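Local coordinates for uncharacterized protein YmzC (Bacillus subtilis, PDB 3KVP) that is of unknown function, a small YmzC-family protein with a signal sequence, whose crystallised part is built round an antiparallel beta sheet, at residues K41-N46 and V52-E57. Numbering follows the deposited sequence.
Sequences KIYEYN and VKLKKE
Ile42 O takes two backbone N-H groups from consecutive residues: Lys55 N at 2.7 Å, in the carbonyl plane, and Lys56 N at 3.2 Å, tilted 22° from it. This is a classic beta bulge, Lys55 and Lys56 together facing Ile42; the helix-like backbone of Lys55 (psi -34°) makes room for the extra residue. On the bulge, Lys55 lays its aliphatic chain against Glu44, CD reaching Glu44 CB at 3.6 Å, while NZ stays 4.3 Å from Glu44 OE1, beyond a salt bridge. Strands 39-46 and 51-59 form a beta hairpin, the last two strands of the four-stranded antiparallel sheet. Tyr43 and Leu54 are a non-hydrogen-bonded pair on the same face as Val52. With Tyr43 CG anti to the carbonyl carbon (chi1 -64°), the ring receives branched Leu54's CD1 over one face, a CH-pi contact 3.8 Å from its centroid. Tyrosine also offers a hydroxyl, hydrogen-bonded to Asp60 of a second subunit. With an alanine in its place, Leu54 CD1 would probably lose its ring face and that aspartate its hydroxyl partner. Beyond the bulge, on Tyr43's face, Lys41 is long enough for its methylenes to pass the Glu57 carboxylate (CG to OE2 3.4 Å) while NZ salt-bridges to the same Asp60.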
ATOM      1  N   LYS D  41      -8.349 -11.296   3.947  1.00 60.77           N
ATOM      2  CA  LYS D  41      -7.508 -12.471   4.144  1.00 58.57           C
ATOM      3  C   LYS D  41      -6.185 -12.019   4.728  1.00 60.53           C
ATOM      4  O   LYS D  41      -5.557 -11.111   4.186  1.00 65.33           O
ATOM      5  CB  LYS D  41      -7.215 -13.130   2.809  1.00 62.49           C
ATOM      6  CG  LYS D  41      -8.407 -13.608   2.027  1.00 74.20           C
ATOM      7  CD  LYS D  41      -7.972 -13.985   0.618  1.00 84.31           C
ATOM      8  CE  LYS D  41      -9.140 -13.967  -0.343  1.00 99.23           C
ATOM      9  NZ  LYS D  41      -8.683 -13.763  -1.746  1.00107.55           N
ATOM     10  N   ILE D  42      -5.750 -12.631   5.827  1.00 58.93           N
ATOM     11  CA  ILE D  42      -4.439 -12.295   6.391  1.00 54.19           C
ATOM     12  C   ILE D  42      -3.417 -13.406   6.162  1.00 57.85           C
ATOM     13  O   ILE D  42      -3.708 -14.600   6.335  1.00 57.52           O
ATOM     14  CB  ILE D  42      -4.494 -11.888   7.874  1.00 52.13           C
ATOM     15  CG1 ILE D  42      -5.016 -10.457   8.011  1.00 53.45           C
ATOM     16  CG2 ILE D  42      -3.110 -11.896   8.470  1.00 47.81           C
ATOM     17  CD1 ILE D  42      -6.456 -10.368   7.962  1.00 60.49           C
ATOM     18  N   TYR D  43      -2.227 -12.993   5.739  1.00 55.88           N
ATOM     19  CA  TYR D  43      -1.176 -13.910   5.351  1.00 53.31           C
ATOM     20  C   TYR D  43       0.076 -13.647   6.148  1.00 55.10           C
ATOM     21  O   TYR D  43       0.225 -12.575   6.754  1.00 52.29           O
ATOM     22  CB  TYR D  43      -0.823 -13.703   3.892  1.00 51.61           C
ATOM     23  CG  TYR D  43      -1.920 -14.010   2.924  1.00 59.02           C
ATOM     24  CD1 TYR D  43      -2.835 -13.029   2.551  1.00 58.50           C
ATOM     25  CD2 TYR D  43      -2.042 -15.278   2.356  1.00 65.62           C
ATOM     26  CE1 TYR D  43      -3.838 -13.297   1.644  1.00 60.83           C
ATOM     27  CE2 TYR D  43      -3.059 -15.561   1.439  1.00 68.86           C
ATOM     28  CZ  TYR D  43      -3.949 -14.559   1.091  1.00 66.39           C
ATOM     29  OH  TYR D  43      -4.956 -14.803   0.193  1.00 76.32           O
ATOM     30  N   GLU D  44       0.982 -14.624   6.121  1.00 51.90           N
ATOM     31  CA  GLU D  44       2.323 -14.467   6.665  1.00 52.74           C
ATOM     32  C   GLU D  44       3.346 -14.942   5.659  1.00 52.08           C
ATOM     33  O   GLU D  44       3.196 -16.012   5.079  1.00 55.90           O
ATOM     34  CB  GLU D  44       2.507 -15.260   7.957  1.00 62.29           C
ATOM     35  CG  GLU D  44       3.847 -14.956   8.639  1.00 71.38           C
ATOM     36  CD  GLU D  44       4.063 -15.714   9.953  1.00 78.53           C
ATOM     37  OE1 GLU D  44       3.256 -16.619  10.271  1.00 80.67           O
ATOM     38  OE2 GLU D  44       5.049 -15.402  10.661  1.00 75.82           O
ATOM     39  N   TYR D  45       4.382 -14.147   5.435  1.00 48.01           N
ATOM     40  CA  TYR D  45       5.514 -14.640   4.667  1.00 47.92           C
ATOM     41  C   TYR D  45       6.664 -15.034   5.597  1.00 53.72           C
ATOM     42  O   TYR D  45       7.163 -14.211   6.369  1.00 56.08           O
ATOM     43  CB  TYR D  45       5.988 -13.609   3.654  1.00 46.02           C
ATOM     44  CG  TYR D  45       7.256 -14.040   2.946  1.00 53.04           C
ATOM     45  CD1 TYR D  45       7.279 -15.174   2.153  1.00 57.32           C
ATOM     46  CD2 TYR D  45       8.431 -13.322   3.091  1.00 56.98           C
ATOM     47  CE1 TYR D  45       8.440 -15.581   1.505  1.00 57.98           C
ATOM     48  CE2 TYR D  45       9.592 -13.710   2.451  1.00 57.11           C
ATOM     49  CZ  TYR D  45       9.591 -14.836   1.656  1.00 60.54           C
ATOM     50  OH  TYR D  45      10.749 -15.217   1.028  1.00 63.57           O
ATOM     51  N   ASN D  46       7.083 -16.294   5.544  1.00 58.90           N
ATOM     52  CA  ASN D  46       8.223 -16.702   6.352  1.00 60.48           C
ATOM     53  C   ASN D  46       9.496 -16.716   5.527  1.00 60.22           C
ATOM     54  O   ASN D  46       9.758 -17.658   4.774  1.00 62.84           O
ATOM     55  CB  ASN D  46       7.984 -18.064   6.982  1.00 69.50           C
ATOM     56  CG  ASN D  46       9.100 -18.472   7.925  1.00 72.60           C
ATOM     57  OD1 ASN D  46      10.209 -17.932   7.887  1.00 75.62           O
ATOM     58  ND2 ASN D  46       8.808 -19.437   8.778  1.00 74.62           N
ATOM     59  N   VAL D  52       4.700 -18.625   2.223  1.00 66.19           N
ATOM     60  CA  VAL D  52       3.613 -17.869   2.802  1.00 56.29           C
ATOM     61  C   VAL D  52       2.477 -18.771   3.217  1.00 57.74           C
ATOM     62  O   VAL D  52       2.219 -19.777   2.580  1.00 59.36           O
ATOM     63  CB  VAL D  52       3.106 -16.764   1.861  1.00 55.48           C
ATOM     64  CG1 VAL D  52       3.701 -16.936   0.506  1.00 48.00           C
ATOM     65  CG2 VAL D  52       1.565 -16.728   1.831  1.00 52.89           C
ATOM     66  N   LYS D  53       1.817 -18.399   4.309  1.00 63.43           N
ATOM     67  CA  LYS D  53       0.660 -19.122   4.814  1.00 67.59           C
ATOM     68  C   LYS D  53      -0.531 -18.200   4.962  1.00 65.19           C
ATOM     69  O   LYS D  53      -0.418 -17.082   5.470  1.00 64.33           O
ATOM     70  CB  LYS D  53       0.957 -19.759   6.174  1.00 70.84           C
ATOM     71  CG  LYS D  53       1.987 -20.864   6.126  1.00 83.04           C
ATOM     72  CD  LYS D  53       2.146 -21.543   7.481  1.00 89.92           C
ATOM     73  CE  LYS D  53       3.011 -22.803   7.364  1.00 94.43           C
ATOM     74  NZ  LYS D  53       3.115 -23.550   8.654  1.00 94.03           N
ATOM     75  N   LEU D  54      -1.684 -18.673   4.522  1.00 63.94           N
ATOM     76  CA  LEU D  54      -2.913 -17.976   4.817  1.00 59.76           C
ATOM     77  C   LEU D  54      -3.175 -18.221   6.297  1.00 60.02           C
ATOM     78  O   LEU D  54      -3.327 -19.363   6.708  1.00 55.20           O
ATOM     79  CB  LEU D  54      -4.057 -18.522   3.964  1.00 61.94           C
ATOM     80  CG  LEU D  54      -5.421 -17.857   4.149  1.00 65.50           C
ATOM     81  CD1 LEU D  54      -5.269 -16.349   4.170  1.00 61.62           C
ATOM     82  CD2 LEU D  54      -6.408 -18.297   3.063  1.00 67.17           C
ATOM     83  N   LYS D  55      -3.227 -17.155   7.096  1.00 59.32           N
ATOM     84  CA  LYS D  55      -3.425 -17.296   8.533  1.00 61.96           C
ATOM     85  C   LYS D  55      -4.876 -17.127   8.980  1.00 64.87           C
ATOM     86  O   LYS D  55      -5.301 -17.772   9.936  1.00 68.42           O
ATOM     87  CB  LYS D  55      -2.515 -16.332   9.317  1.00 64.22           C
ATOM     88  CG  LYS D  55      -1.055 -16.795   9.396  1.00 74.62           C
ATOM     89  CD  LYS D  55      -0.209 -15.901  10.306  1.00 83.00           C
ATOM     90  CE  LYS D  55      -0.553 -16.087  11.780  1.00 89.48           C
ATOM     91  NZ  LYS D  55      -0.551 -17.547  12.124  1.00 95.07           N
ATOM     92  N   LYS D  56      -5.636 -16.260   8.313  1.00 65.53           N
ATOM     93  CA  LYS D  56      -7.011 -16.002   8.746  1.00 61.51           C
ATOM     94  C   LYS D  56      -7.886 -15.416   7.635  1.00 63.59           C
ATOM     95  O   LYS D  56      -7.405 -14.669   6.785  1.00 61.93           O
ATOM     96  CB  LYS D  56      -7.024 -15.101   9.985  1.00 58.35           C
ATOM     97  CG  LYS D  56      -8.333 -15.142  10.777  1.00 62.97           C
ATOM     98  CD  LYS D  56      -8.302 -16.210  11.862  1.00 71.77           C
ATOM     99  CE  LYS D  56      -9.703 -16.717  12.183  1.00 79.09           C
ATOM    100  NZ  LYS D  56     -10.272 -17.552  11.074  1.00 84.99           N
ATOM    101  N   GLU D  57      -9.167 -15.784   7.637  1.00 70.00           N
ATOM    102  CA  GLU D  57     -10.115 -15.327   6.621  1.00 76.18           C
ATOM    103  C   GLU D  57     -11.462 -14.921   7.229  1.00 80.13           C
ATOM    104  O   GLU D  57     -12.077 -15.676   7.998  1.00 79.03           O
ATOM    105  CB  GLU D  57     -10.327 -16.381   5.523  1.00 87.19           C
ATOM    106  CG  GLU D  57      -9.751 -15.974   4.153  1.00 99.12           C
ATOM    107  CD  GLU D  57     -10.179 -16.886   2.980  1.00108.17           C
ATOM    108  OE1 GLU D  57     -10.203 -18.137   3.131  1.00106.82           O
ATOM    109  OE2 GLU D  57     -10.474 -16.332   1.892  1.00110.54           O
TER